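Local coordinates for DyP-type peroxidase (PDB 6FSK), which is a fungal heme b enzyme of the dye-decolorizing family that probably uses hydrogen peroxide to oxidise dyes and manganese(II), at residues A[35-40]-A[155-160]; A[248-253]-A[372-377]; A[403-408]-A[422-427]. The protein carries 1 engineered substitution. All blocks are in the same frame, centred on the assembly; numbering follows the deposited sequence.

Contact 1: residues A[35-40]-A[155-160]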
ATOM      1  N   LYS A  35     -24.712 -17.035   0.590  1.00 17.13           N
ATOM      2  CA  LYS A  35     -23.910 -18.153   1.127  1.00 17.65           C
ATOM      3  C   LYS A  35     -24.041 -19.362   0.283  1.00 16.74           C
ATOM      4  O   LYS A  35     -23.100 -20.049   0.032  1.00 18.08           O
ATOM      5  CB  LYS A  35     -24.246 -18.415   2.563  1.00 18.09           C
ATOM      6  CG  LYS A  35     -23.934 -17.298   3.524  1.00 21.05           C
ATOM      7  CD  LYS A  35     -24.210 -17.732   4.944  1.00 24.70           C
ATOM      8  CE  LYS A  35     -24.080 -16.560   5.848  1.00 29.03           C
ATOM      9  NZ  LYS A  35     -23.969 -16.911   7.288  1.00 32.94           N
ATOM     10  N   ALA A  36     -25.226 -19.633  -0.311  1.00 16.69           N
ATOM     11  CA  ALA A  36     -25.306 -20.750  -1.217  1.00 18.30           C
ATOM     12  C   ALA A  36     -24.429 -20.515  -2.484  1.00 17.07           C
ATOM     13  O   ALA A  36     -23.781 -21.417  -2.996  1.00 17.60           O
ATOM     14  CB  ALA A  36     -26.783 -20.988  -1.604  1.00 18.75           C
ATOM     15  N   ASN A  37     -24.445 -19.259  -3.047  1.00 16.56           N
ATOM     16  CA  ASN A  37     -23.699 -18.965  -4.207  1.00 17.27           C
ATOM     17  C   ASN A  37     -22.134 -19.037  -3.952  1.00 15.61           C
ATOM     18  O   ASN A  37     -21.341 -19.435  -4.789  1.00 16.02           O
ATOM     19  CB  ASN A  37     -24.049 -17.554  -4.710  1.00 18.40           C
ATOM     20  CG  ASN A  37     -25.456 -17.414  -5.210  1.00 17.59           C
ATOM     21  OD1 ASN A  37     -26.200 -18.412  -5.463  1.00 21.98           O
ATOM     22  ND2 ASN A  37     -25.869 -16.202  -5.357  1.00 14.80           N
ATOM     23  N   MET A  38     -21.785 -18.693  -2.731  1.00 15.12           N
ATOM     24  CA  MET A  38     -20.401 -18.708  -2.294  1.00 16.32           C
ATOM     25  C   MET A  38     -19.820 -20.095  -2.467  1.00 16.32           C
ATOM     26  O   MET A  38     -18.664 -20.278  -2.830  1.00 15.54           O
ATOM     27  CB  MET A  38     -20.229 -18.302  -0.870  1.00 17.67           C
ATOM     28  CG  MET A  38     -20.144 -16.798  -0.675  1.00 18.17           C
ATOM     29  SD  MET A  38     -18.681 -15.988  -1.369  1.00 19.60           S
ATOM     30  CE  MET A  38     -17.331 -16.624  -0.344  1.00 20.17           C
ATOM     31  N   ALA A  39     -20.623 -21.114  -2.290  1.00 18.35           N
ATOM     32  CA  ALA A  39     -20.067 -22.456  -2.540  1.00 17.68           C
ATOM     33  C   ALA A  39     -19.538 -22.748  -3.893  1.00 19.00           C
ATOM     34  O   ALA A  39     -18.590 -23.499  -4.067  1.00 20.59           O
ATOM     35  CB  ALA A  39     -21.123 -23.496  -2.141  1.00 21.96           C
ATOM     36  N   HIS A  40     -20.146 -22.131  -4.906  1.00 17.82           N
ATOM     37  CA  HIS A  40     -19.718 -22.233  -6.221  1.00 18.33           C
ATOM     38  C   HIS A  40     -18.573 -21.312  -6.564  1.00 16.31           C
ATOM     39  O   HIS A  40     -17.825 -21.589  -7.475  1.00 17.36           O
ATOM     40  CB  HIS A  40     -20.883 -21.930  -7.147  1.00 21.13           C
ATOM     41  CG  HIS A  40     -21.904 -23.007  -7.107  1.00 25.54           C
ATOM     42  ND1 HIS A  40     -23.068 -22.900  -6.391  1.00 31.44           N
ATOM     43  CD2 HIS A  40     -21.849 -24.277  -7.579  1.00 29.40           C
ATOM     44  CE1 HIS A  40     -23.738 -24.038  -6.494  1.00 29.87           C
ATOM     45  NE2 HIS A  40     -23.009 -24.889  -7.194  1.00 30.00           N
ATOM     46  N   HIS A 155     -21.958 -13.968 -12.691  1.00 17.52           N
ATOM     47  CA  HIS A 155     -23.012 -14.971 -13.023  1.00 19.89           C
ATOM     48  C   HIS A 155     -23.336 -15.900 -11.851  1.00 18.45           C
ATOM     49  O   HIS A 155     -24.497 -16.162 -11.514  1.00 18.23           O
ATOM     50  CB  HIS A 155     -22.623 -15.750 -14.264  1.00 23.26           C
ATOM     51  CG  HIS A 155     -23.729 -16.628 -14.758  1.00 30.32           C
ATOM     52  ND1 HIS A 155     -23.783 -17.985 -14.510  1.00 35.04           N
ATOM     53  CD2 HIS A 155     -24.835 -16.331 -15.475  1.00 31.80           C
ATOM     54  CE1 HIS A 155     -24.863 -18.492 -15.082  1.00 31.87           C
ATOM     55  NE2 HIS A 155     -25.530 -17.503 -15.651  1.00 34.49           N
ATOM     56  N   ILE A 156     -22.297 -16.332 -11.139  1.00 17.91           N
ATOM     57  CA  ILE A 156     -22.540 -17.105  -9.913  1.00 14.60           C
ATOM     58  C   ILE A 156     -23.446 -16.424  -8.882  1.00 15.38           C
ATOM     59  O   ILE A 156     -24.240 -17.034  -8.170  1.00 16.61           O
ATOM     60  CB  ILE A 156     -21.171 -17.473  -9.234  1.00 16.90           C
ATOM     61  CG1 ILE A 156     -20.426 -18.440 -10.123  1.00 18.99           C
ATOM     62  CG2 ILE A 156     -21.374 -18.008  -7.837  1.00 19.05           C
ATOM     63  CD1 ILE A 156     -18.985 -18.651  -9.664  1.00 20.59           C
ATOM     64  N   PHE A 157     -23.318 -15.102  -8.712  1.00 13.79           N
ATOM     65  CA  PHE A 157     -24.068 -14.379  -7.738  1.00 13.80           C
ATOM     66  C   PHE A 157     -25.317 -13.683  -8.357  1.00 12.72           C
ATOM     67  O   PHE A 157     -25.983 -12.884  -7.705  1.00 16.28           O
ATOM     68  CB  PHE A 157     -23.214 -13.332  -7.028  1.00 15.00           C
ATOM     69  CG  PHE A 157     -22.117 -13.925  -6.180  1.00 14.45           C
ATOM     70  CD1 PHE A 157     -22.384 -14.388  -4.917  1.00 15.43           C
ATOM     71  CD2 PHE A 157     -20.829 -14.026  -6.721  1.00 14.35           C
ATOM     72  CE1 PHE A 157     -21.346 -15.021  -4.150  1.00 14.07           C
ATOM     73  CE2 PHE A 157     -19.811 -14.576  -5.973  1.00 16.17           C
ATOM     74  CZ  PHE A 157     -20.067 -15.130  -4.719  1.00 14.40           C
ATOM     75  N   GLY A 158     -25.527 -13.911  -9.614  1.00 14.03           N
ATOM     76  CA  GLY A 158     -26.749 -13.448 -10.328  1.00 14.69           C
ATOM     77  C   GLY A 158     -26.767 -11.952 -10.494  1.00 14.00           C
ATOM     78  O   GLY A 158     -27.834 -11.363 -10.609  1.00 14.61           O
ATOM     79  N   VAL A 159     -25.561 -11.341 -10.597  1.00 15.11           N
ATOM     80  CA  VAL A 159     -25.505  -9.870 -10.636  1.00 12.91           C
ATOM     81  C   VAL A 159     -26.254  -9.342 -11.881  1.00 13.86           C
ATOM     82  O   VAL A 159     -26.073  -9.850 -12.980  1.00 14.54           O
ATOM     83  CB  VAL A 159     -24.040  -9.354 -10.685  1.00 15.40           C
ATOM     84  CG1 VAL A 159     -23.995  -7.818 -10.878  1.00 16.67           C
ATOM     85  CG2 VAL A 159     -23.232  -9.810  -9.453  1.00 16.45           C
ATOM     86  N   GLY A 160     -27.099  -8.368 -11.639  1.00 14.99           N
ATOM     87  CA  GLY A 160     -27.899  -7.713 -12.659  1.00 15.50           C
ATOM     88  C   GLY A 160     -29.186  -8.429 -13.026  1.00 16.52           C
ATOM     89  O   GLY A 160     -29.910  -8.024 -13.970  1.00 16.64           O
TER
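The carbonyl oxygen of Ile-156 is packed against by the carboxamide of Asn-37, whose CG lies 3.2 Å from that O, yet ND2 is poorly angled toward it and makes no hydrogen bond there. Instead, ND2 bonds weakly to OG of Ser-165, a hydroxyl that also has a weak bond with the carbonyl of Phe-157. Asn-37 thus lies alongside the end of helix 144-156, with ND2 3.5 Å from CA of Phe-157 and CB 3.6 Å from CD1 of the same residue. Shortening Asn-37 to alanine would remove ND2 and is likely to leave Ser-165 OG without one of its weak partners and open a gap beside the Ile-156 carbonyl.

The Phe-157 ring is met at its edge by Met-38. Although Met-38 leaves the helix pointing away from 155-160, its chain bends at chi2 (-67°) and chi3 (-68°), bringing SD to 3.7 Å from Phe-157 CZ in a Met-aromatic contact; measured from the ring centroid, SD lies 80° off the ring normal. The branches of Ile-156 pack against carbonyls of helix 31-41: CG2 sits 3.4 Å from the backbone O of Asn-37, and CD1 approaches the carbonyl of His-40. An apolar touch joins CG2 to His-40 CB at 4.0 Å. Phe-34 and Phe-41 add further ring contacts to Phe-157.

Gly-158, at positive phi, ends helix 144-156 in a Schellman motif, and the exit packs on helix 31-41, as expected for the paired helices of the ferredoxin-like DyP fold.

Contact 2: residues A[248-253]-A[372-377]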
ATOM      1  N   MET A 248      -1.451  13.944  -8.461  1.00  8.85           N
ATOM      2  CA  MET A 248      -1.384  15.200  -9.166  1.00  9.94           C
ATOM      3  C   MET A 248       0.019  15.375  -9.766  1.00 10.43           C
ATOM      4  O   MET A 248       0.890  15.990  -9.161  1.00 10.40           O
ATOM      5  CB  MET A 248      -1.778  16.317  -8.162  1.00 11.03           C
ATOM      6  CG  MET A 248      -3.077  16.046  -7.398  1.00 12.40           C
ATOM      7  SD  MET A 248      -4.505  15.767  -8.441  1.00 16.79           S
ATOM      8  CE  MET A 248      -4.770  17.428  -8.925  1.00 20.69           C
ATOM      9  N   VAL A 249       0.230  14.761 -10.930  1.00  9.60           N
ATOM     10  CA  VAL A 249       1.537  14.594 -11.522  1.00  9.39           C
ATOM     11  C   VAL A 249       2.159  15.875 -12.017  1.00  9.34           C
ATOM     12  O   VAL A 249       3.288  16.177 -11.656  1.00 10.17           O
ATOM     13  CB  VAL A 249       1.610  13.400 -12.487  1.00  9.68           C
ATOM     14  CG1 VAL A 249       3.003  13.186 -13.006  1.00 12.19           C
ATOM     15  CG2 VAL A 249       1.138  12.180 -11.739  1.00 11.18           C
ATOM     16  N   PRO A 250       1.470  16.574 -12.900  1.00  9.94           N
ATOM     17  CA  PRO A 250       2.010  17.875 -13.351  1.00 10.23           C
ATOM     18  C   PRO A 250       2.312  18.830 -12.194  1.00 10.46           C
ATOM     19  O   PRO A 250       3.321  19.565 -12.203  1.00 11.15           O
ATOM     20  CB  PRO A 250       0.905  18.461 -14.273  1.00 10.40           C
ATOM     21  CG  PRO A 250       0.146  17.214 -14.727  1.00 11.02           C
ATOM     22  CD  PRO A 250       0.199  16.237 -13.533  1.00 10.00           C
ATOM     23  N   GLU A 251       1.470  18.810 -11.177  1.00  9.44           N
ATOM     24  CA  GLU A 251       1.611  19.633  -9.988  1.00  9.71           C
ATOM     25  C   GLU A 251       2.857  19.266  -9.235  1.00 11.13           C
ATOM     26  O   GLU A 251       3.637  20.125  -8.807  1.00 10.05           O
ATOM     27  CB  GLU A 251       0.356  19.553  -9.092  1.00 11.25           C
ATOM     28  CG  GLU A 251      -0.888  20.163  -9.682  1.00 12.50           C
ATOM     29  CD  GLU A 251      -1.707  19.273 -10.606  1.00 11.56           C
ATOM     30  OE1 GLU A 251      -1.267  18.183 -11.026  1.00 11.53           O
ATOM     31  OE2 GLU A 251      -2.821  19.759 -10.979  1.00 14.06           O
ATOM     32  N   PHE A 252       3.104  18.005  -9.057  1.00 10.16           N
ATOM     33  CA  PHE A 252       4.334  17.544  -8.411  1.00 10.91           C
ATOM     34  C   PHE A 252       5.552  17.933  -9.231  1.00 10.84           C
ATOM     35  O   PHE A 252       6.582  18.463  -8.659  1.00 12.13           O
ATOM     36  CB  PHE A 252       4.227  16.042  -8.152  1.00 12.17           C
ATOM     37  CG  PHE A 252       5.437  15.404  -7.520  1.00 14.04           C
ATOM     38  CD1 PHE A 252       5.653  15.554  -6.169  1.00 18.31           C
ATOM     39  CD2 PHE A 252       6.339  14.706  -8.314  1.00 16.14           C
ATOM     40  CE1 PHE A 252       6.790  14.943  -5.599  1.00 21.64           C
ATOM     41  CE2 PHE A 252       7.402  14.094  -7.745  1.00 19.23           C
ATOM     42  CZ  PHE A 252       7.572  14.191  -6.411  1.00 19.57           C
ATOM     43  N   ASP A 253       5.496  17.727 -10.523  1.00 11.07           N
ATOM     44  CA  ASP A 253       6.611  18.090 -11.403  1.00 11.33           C
ATOM     45  C   ASP A 253       6.881  19.620 -11.322  1.00 11.51           C
ATOM     46  O   ASP A 253       8.037  20.013 -11.228  1.00 13.22           O
ATOM     47  CB  ASP A 253       6.354  17.716 -12.832  1.00 13.75           C
ATOM     48  CG  ASP A 253       6.394  16.211 -13.112  1.00 17.72           C
ATOM     49  OD1 ASP A 253       6.887  15.410 -12.356  1.00 22.32           O
ATOM     50  OD2 ASP A 253       5.847  15.906 -14.208  1.00 25.23           O
ATOM     51  N   LYS A 372       0.843  22.580 -16.675  1.00 14.06           N
ATOM     52  CA  LYS A 372       1.296  22.160 -15.339  1.00 13.87           C
ATOM     53  C   LYS A 372       0.131  21.864 -14.447  1.00 14.73           C
ATOM     54  O   LYS A 372       0.170  22.059 -13.230  1.00 16.04           O
ATOM     55  CB  LYS A 372       2.327  23.168 -14.729  1.00 15.54           C
ATOM     56  CG  LYS A 372       3.419  23.541 -15.722  1.00 16.22           C
ATOM     57  CD  LYS A 372       4.497  24.438 -15.119  1.00 20.61           C
ATOM     58  CE  LYS A 372       5.715  24.640 -16.083  1.00 23.62           C
ATOM     59  NZ  LYS A 372       6.461  25.835 -15.662  1.00 30.30           N
ATOM     60  N   LYS A 373      -0.946  21.302 -14.995  1.00 13.91           N
ATOM     61  CA  LYS A 373      -2.113  20.995 -14.208  1.00 14.06           C
ATOM     62  C   LYS A 373      -2.703  19.661 -14.675  1.00 13.28           C
ATOM     63  O   LYS A 373      -2.718  19.353 -15.831  1.00 14.15           O
ATOM     64  CB  LYS A 373      -3.205  22.028 -14.357  1.00 18.12           C
ATOM     65  CG  LYS A 373      -2.815  23.411 -13.819  1.00 22.14           C
ATOM     66  CD  LYS A 373      -2.600  23.455 -12.292  1.00 30.76           C
ATOM     67  CE  LYS A 373      -1.996  24.782 -11.824  1.00 37.16           C
ATOM     68  NZ  LYS A 373      -2.804  25.906 -12.381  1.00 44.77           N
ATOM     69  N   THR A 374      -3.254  18.941 -13.716  1.00 13.09           N
ATOM     70  CA  THR A 374      -3.967  17.702 -13.965  1.00 12.63           C
ATOM     71  C   THR A 374      -5.336  17.969 -14.617  1.00 12.97           C
ATOM     72  O   THR A 374      -6.138  18.783 -14.099  1.00 14.31           O
ATOM     73  CB  THR A 374      -4.216  16.976 -12.654  1.00 12.21           C
ATOM     74  OG1 THR A 374      -2.954  16.499 -12.144  1.00 12.99           O
ATOM     75  CG2 THR A 374      -5.101  15.771 -12.846  1.00 12.13           C
ATOM     76  N   HIS A 375      -5.559  17.244 -15.694  1.00 12.81           N
ATOM     77  CA  HIS A 375      -6.871  17.207 -16.376  1.00 14.39           C
ATOM     78  C   HIS A 375      -7.513  15.849 -16.406  1.00 15.23           C
ATOM     79  O   HIS A 375      -8.711  15.807 -16.670  1.00 15.49           O
ATOM     80  CB  HIS A 375      -6.781  17.764 -17.794  1.00 17.53           C
ATOM     81  CG  HIS A 375      -6.318  19.186 -17.778  1.00 20.88           C
ATOM     82  ND1 HIS A 375      -5.351  19.673 -18.623  1.00 28.28           N
ATOM     83  CD2 HIS A 375      -6.657  20.207 -16.947  1.00 20.84           C
ATOM     84  CE1 HIS A 375      -5.107  20.939 -18.318  1.00 20.87           C
ATOM     85  NE2 HIS A 375      -5.883  21.288 -17.315  1.00 25.75           N
ATOM     86  N   HIS A 376      -6.777  14.772 -16.115  1.00 12.63           N
ATOM     87  CA  HIS A 376      -7.265  13.429 -16.156  1.00 12.67           C
ATOM     88  C   HIS A 376      -6.921  12.743 -14.841  1.00 15.37           C
ATOM     89  O   HIS A 376      -5.858  13.000 -14.289  1.00 17.13           O
ATOM     90  CB  HIS A 376      -6.628  12.657 -17.294  1.00 13.52           C
ATOM     91  CG  HIS A 376      -6.929  13.228 -18.617  1.00 15.06           C
ATOM     92  ND1 HIS A 376      -8.201  13.200 -19.167  1.00 17.48           N
ATOM     93  CD2 HIS A 376      -6.146  13.909 -19.483  1.00 18.57           C
ATOM     94  CE1 HIS A 376      -8.163  13.788 -20.342  1.00 18.77           C
ATOM     95  NE2 HIS A 376      -6.942  14.230 -20.563  1.00 18.34           N
ATOM     96  N   GLY A 377      -7.756  11.851 -14.389  1.00 13.57           N
ATOM     97  CA  GLY A 377      -7.560  11.151 -13.126  1.00 13.18           C
ATOM     98  C   GLY A 377      -6.493  10.092 -13.384  1.00 13.28           C
ATOM     99  O   GLY A 377      -6.553   9.256 -14.381  1.00 13.23           O
TER
HETATM  100  O   HOH W   1      -2.101  13.906 -12.457  1.00 10.45           O
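Two hydrogen bonds join the carboxylate of Glu-251 to Thr-374, one to its side chain and one to its backbone. The hydroxyl OG1 of Thr-374 donates to Glu-251 OE1 at 2.6 Å, 16° out of the carboxylate plane, while Thr-374 N donates to Glu-251 OE2 at 2.9 Å in an almost straight bond (173°). Both oxygens are met on their syn sides. A bend at chi2 (85°) turns the Glu-251 chain so that its carboxylate spans these two donors of a single residue.

Water extends the polar network. It donates to Thr-374 OG1 at 2.7 Å and accepts from Val-249 N, so the threonine hydroxyl both gives and receives a bond and is tied to an amide in the first turn of helix 249-258.

Van der Waals packing comes from the start of the same helix. Pro-250 sets CB 3.5 Å from Lys-373 N, against the backbone just past helix 366-371, and its CD lies 3.5 Å from Thr-374 OG1. In an apolar pair, the methyl CE of Met-248 reaches Thr-374 CB at 3.8 Å, the two side chains crossing at about a right angle.

Of the lysines, Lys-373 keeps NZ 6.3 Å from Glu-251 OE2, too far for a salt bridge with Glu-251. With two donors and a nearby helix N-terminus, the Glu-251 carboxylate is probably stabilised as the anion, tying the loop to the helix start.

Contact 3: residues A[403-408]-A[422-427]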
ATOM      1  N   ALA A 403       2.990  12.924  11.110  1.00 10.83           N
ATOM      2  CA  ALA A 403       3.560  13.420  12.389  1.00 10.95           C
ATOM      3  C   ALA A 403       4.805  14.223  12.079  1.00 10.85           C
ATOM      4  O   ALA A 403       5.848  13.664  11.763  1.00 10.68           O
ATOM      5  CB  ALA A 403       3.917  12.268  13.303  1.00 10.98           C
ATOM      6  N   PRO A 404       4.733  15.562  12.098  1.00 11.29           N
ATOM      7  CA  PRO A 404       5.917  16.356  11.695  1.00 11.79           C
ATOM      8  C   PRO A 404       7.137  16.206  12.569  1.00 10.26           C
ATOM      9  O   PRO A 404       8.232  16.454  12.146  1.00 13.29           O
ATOM     10  CB  PRO A 404       5.386  17.812  11.675  1.00 12.20           C
ATOM     11  CG  PRO A 404       4.201  17.795  12.479  1.00 12.71           C
ATOM     12  CD  PRO A 404       3.575  16.432  12.367  1.00 12.89           C
ATOM     13  N   ASN A 405       6.912  15.748  13.811  1.00 10.11           N
ATOM     14  CA  ASN A 405       8.045  15.535  14.676  1.00 11.88           C
ATOM     15  C   ASN A 405       8.646  14.150  14.614  1.00 10.45           C
ATOM     16  O   ASN A 405       9.701  13.923  15.181  1.00 11.53           O
ATOM     17  CB  ASN A 405       7.695  15.872  16.112  1.00 12.32           C
ATOM     18  CG  ASN A 405       7.362  17.317  16.268  1.00 15.50           C
ATOM     19  OD1 ASN A 405       8.219  18.150  16.042  1.00 17.02           O
ATOM     20  ND2 ASN A 405       6.135  17.598  16.529  1.00 19.54           N
ATOM     21  N   PHE A 406       7.996  13.230  13.882  1.00 11.33           N
ATOM     22  CA  PHE A 406       8.521  11.869  13.742  1.00 10.13           C
ATOM     23  C   PHE A 406       9.657  11.807  12.699  1.00 10.07           C
ATOM     24  O   PHE A 406       9.445  12.357  11.604  1.00  9.68           O
ATOM     25  CB  PHE A 406       7.397  10.878  13.356  1.00 10.21           C
ATOM     26  CG  PHE A 406       7.892   9.479  13.203  1.00  9.04           C
ATOM     27  CD1 PHE A 406       8.152   8.731  14.332  1.00 11.06           C
ATOM     28  CD2 PHE A 406       8.282   8.955  11.997  1.00  9.78           C
ATOM     29  CE1 PHE A 406       8.671   7.430  14.284  1.00 10.41           C
ATOM     30  CE2 PHE A 406       8.857   7.702  11.890  1.00 10.54           C
ATOM     31  CZ  PHE A 406       9.048   6.918  13.037  1.00  9.91           C
ATOM     32  N   PRO A 407      10.824  11.207  12.961  1.00 10.59           N
ATOM     33  CA  PRO A 407      11.106  10.274  14.030  1.00 11.76           C
ATOM     34  C   PRO A 407      11.914  10.887  15.192  1.00 13.31           C
ATOM     35  O   PRO A 407      12.336  10.164  16.086  1.00 13.23           O
ATOM     36  CB  PRO A 407      12.027   9.274  13.352  1.00 12.16           C
ATOM     37  CG  PRO A 407      12.754  10.075  12.389  1.00 13.31           C
ATOM     38  CD  PRO A 407      11.746  11.061  11.839  1.00 13.15           C
ATOM     39  N   VAL A 408      12.039  12.189  15.220  1.00 11.47           N
ATOM     40  CA  VAL A 408      12.783  12.844  16.297  1.00 12.82           C
ATOM     41  C   VAL A 408      12.102  12.601  17.645  1.00 13.43           C
ATOM     42  O   VAL A 408      12.750  12.324  18.681  1.00 15.01           O
ATOM     43  CB  VAL A 408      13.007  14.374  15.989  1.00 11.81           C
ATOM     44  CG1 VAL A 408      13.554  15.061  17.249  1.00 13.88           C
ATOM     45  CG2 VAL A 408      13.970  14.519  14.812  1.00 12.96           C
ATOM     46  N   GLY A 422      15.857  21.092  18.038  1.00 19.07           N
ATOM     47  CA  GLY A 422      15.199  21.931  17.081  1.00 18.88           C
ATOM     48  C   GLY A 422      14.840  21.243  15.758  1.00 18.42           C
ATOM     49  O   GLY A 422      14.281  21.902  14.849  1.00 19.20           O
ATOM     50  N   VAL A 423      15.211  19.967  15.596  1.00 16.60           N
ATOM     51  CA  VAL A 423      14.964  19.351  14.263  1.00 13.16           C
ATOM     52  C   VAL A 423      13.495  18.868  14.217  1.00 13.17           C
ATOM     53  O   VAL A 423      13.024  18.097  15.104  1.00 14.69           O
ATOM     54  CB  VAL A 423      15.896  18.135  14.039  1.00 14.06           C
ATOM     55  CG1 VAL A 423      15.536  17.424  12.747  1.00 13.67           C
ATOM     56  CG2 VAL A 423      17.314  18.556  14.038  1.00 13.55           C
ATOM     57  N   VAL A 424      12.798  19.296  13.180  1.00 12.11           N
ATOM     58  CA  VAL A 424      11.402  19.046  12.939  1.00 12.96           C
ATOM     59  C   VAL A 424      11.338  18.477  11.489  1.00 12.58           C
ATOM     60  O   VAL A 424      11.370  19.223  10.540  1.00 13.19           O
ATOM     61  CB  VAL A 424      10.481  20.314  13.071  1.00 13.65           C
ATOM     62  CG1 VAL A 424       9.031  19.882  12.863  1.00 14.17           C
ATOM     63  CG2 VAL A 424      10.656  20.922  14.477  1.00 14.96           C
ATOM     64  N   PRO A 425      11.327  17.123  11.369  1.00 11.77           N
ATOM     65  CA  PRO A 425      11.399  16.565  10.031  1.00 12.27           C
ATOM     66  C   PRO A 425      10.330  17.069   9.075  1.00 11.94           C
ATOM     67  O   PRO A 425      10.598  17.267   7.908  1.00 11.65           O
ATOM     68  CB  PRO A 425      11.200  15.061  10.274  1.00 10.78           C
ATOM     69  CG  PRO A 425      11.968  14.895  11.593  1.00 11.54           C
ATOM     70  CD  PRO A 425      11.443  16.054  12.391  1.00 11.60           C
ATOM     71  N   GLY A 426       9.134  17.268   9.583  1.00 10.58           N
ATOM     72  CA  GLY A 426       7.984  17.600   8.788  1.00  9.95           C
ATOM     73  C   GLY A 426       7.239  16.407   8.257  1.00 10.51           C
ATOM     74  O   GLY A 426       7.370  15.279   8.768  1.00 10.82           O
ATOM     75  N   PHE A 427       6.335  16.705   7.368  1.00 10.17           N
ATOM     76  CA  PHE A 427       5.458  15.708   6.789  1.00  9.58           C
ATOM     77  C   PHE A 427       6.156  14.851   5.725  1.00  9.94           C
ATOM     78  O   PHE A 427       7.023  15.318   4.973  1.00 11.57           O
ATOM     79  CB  PHE A 427       4.183  16.368   6.128  1.00  9.27           C
ATOM     80  CG  PHE A 427       3.213  16.885   7.140  1.00 10.21           C
ATOM     81  CD1 PHE A 427       3.473  18.064   7.790  1.00 11.21           C
ATOM     82  CD2 PHE A 427       2.113  16.180   7.492  1.00 11.27           C
ATOM     83  CE1 PHE A 427       2.599  18.564   8.761  1.00 12.29           C
ATOM     84  CE2 PHE A 427       1.239  16.653   8.471  1.00 12.62           C
ATOM     85  CZ  PHE A 427       1.502  17.855   9.100  1.00 12.80           C
TER
HETATM   86  O   HOH W   2      10.764  17.469  16.498  1.00 23.86           O
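A type I beta turn, Ala-403 to Phe-406, followed by a cis peptide before Pro-407, folds the segment 403-408 over the loop 422-427. The link is made by the carbonyl of Pro-404, whose O accepts from Gly-426 N at 2.8 Å; the donor lies in the carbonyl plane, on a lone pair (C=O...N angle 132°). In return, Pro-404 CA makes a CA-H...O contact of 3.4 Å with Gly-426 O. The backbone angles of Gly-426 would jam any CB against the preceding carbonyl, so glycine is required there.

Pro-425 packs against the end of the turn and the residues after it, and its CD comes within 3.2 Å of Pro-404 O. Its CB is 3.5 Å from Phe-406 O, and its CG lies 3.8 Å from Pro-407 CD and equally near Val-408 CG2. That Val-408 branch, anti to its own carbonyl carbon, also meets Val-423 CG1 at 3.9 Å. Farther along, Pro-404 sets its CD over one face of the Phe-427 ring, the two side chains running side by side. At the outer edge, a water donates to both Asn-405 OD1 and Val-423 O, each at 2.7 Å.

Lys-332, on helix 329-333 that also holds the heme-iron ligand His-329, bonds to the carbonyls of Phe-406 and Gly-426. Phe-406 stacks on Trp-400 of helix 393-401, while backbone bonds with Ser-443 and Gln-441 place the 422-427 chain beside strand 441-443.

In the fold
Contact 1 belongs to the N-terminal ferredoxin-like half of the molecule, and contacts 2 and 3 to the later, heme-binding part; contacts 1 and 3 lie on opposite sides of the chain's centre, with centres about 50 Å apart. All three are partly buried, none wholly core. Contact 1 joins two helices of one domain by aromatic and sulfur packing, contact 2 ties a helix start to a loop through a carboxylate and water, and contact 3 joins two loops by a backbone bond and prolines. The elements differ, and no two contacts touch. Contact 3 is linked, through Lys-332, to the helix bearing the heme-iron ligand.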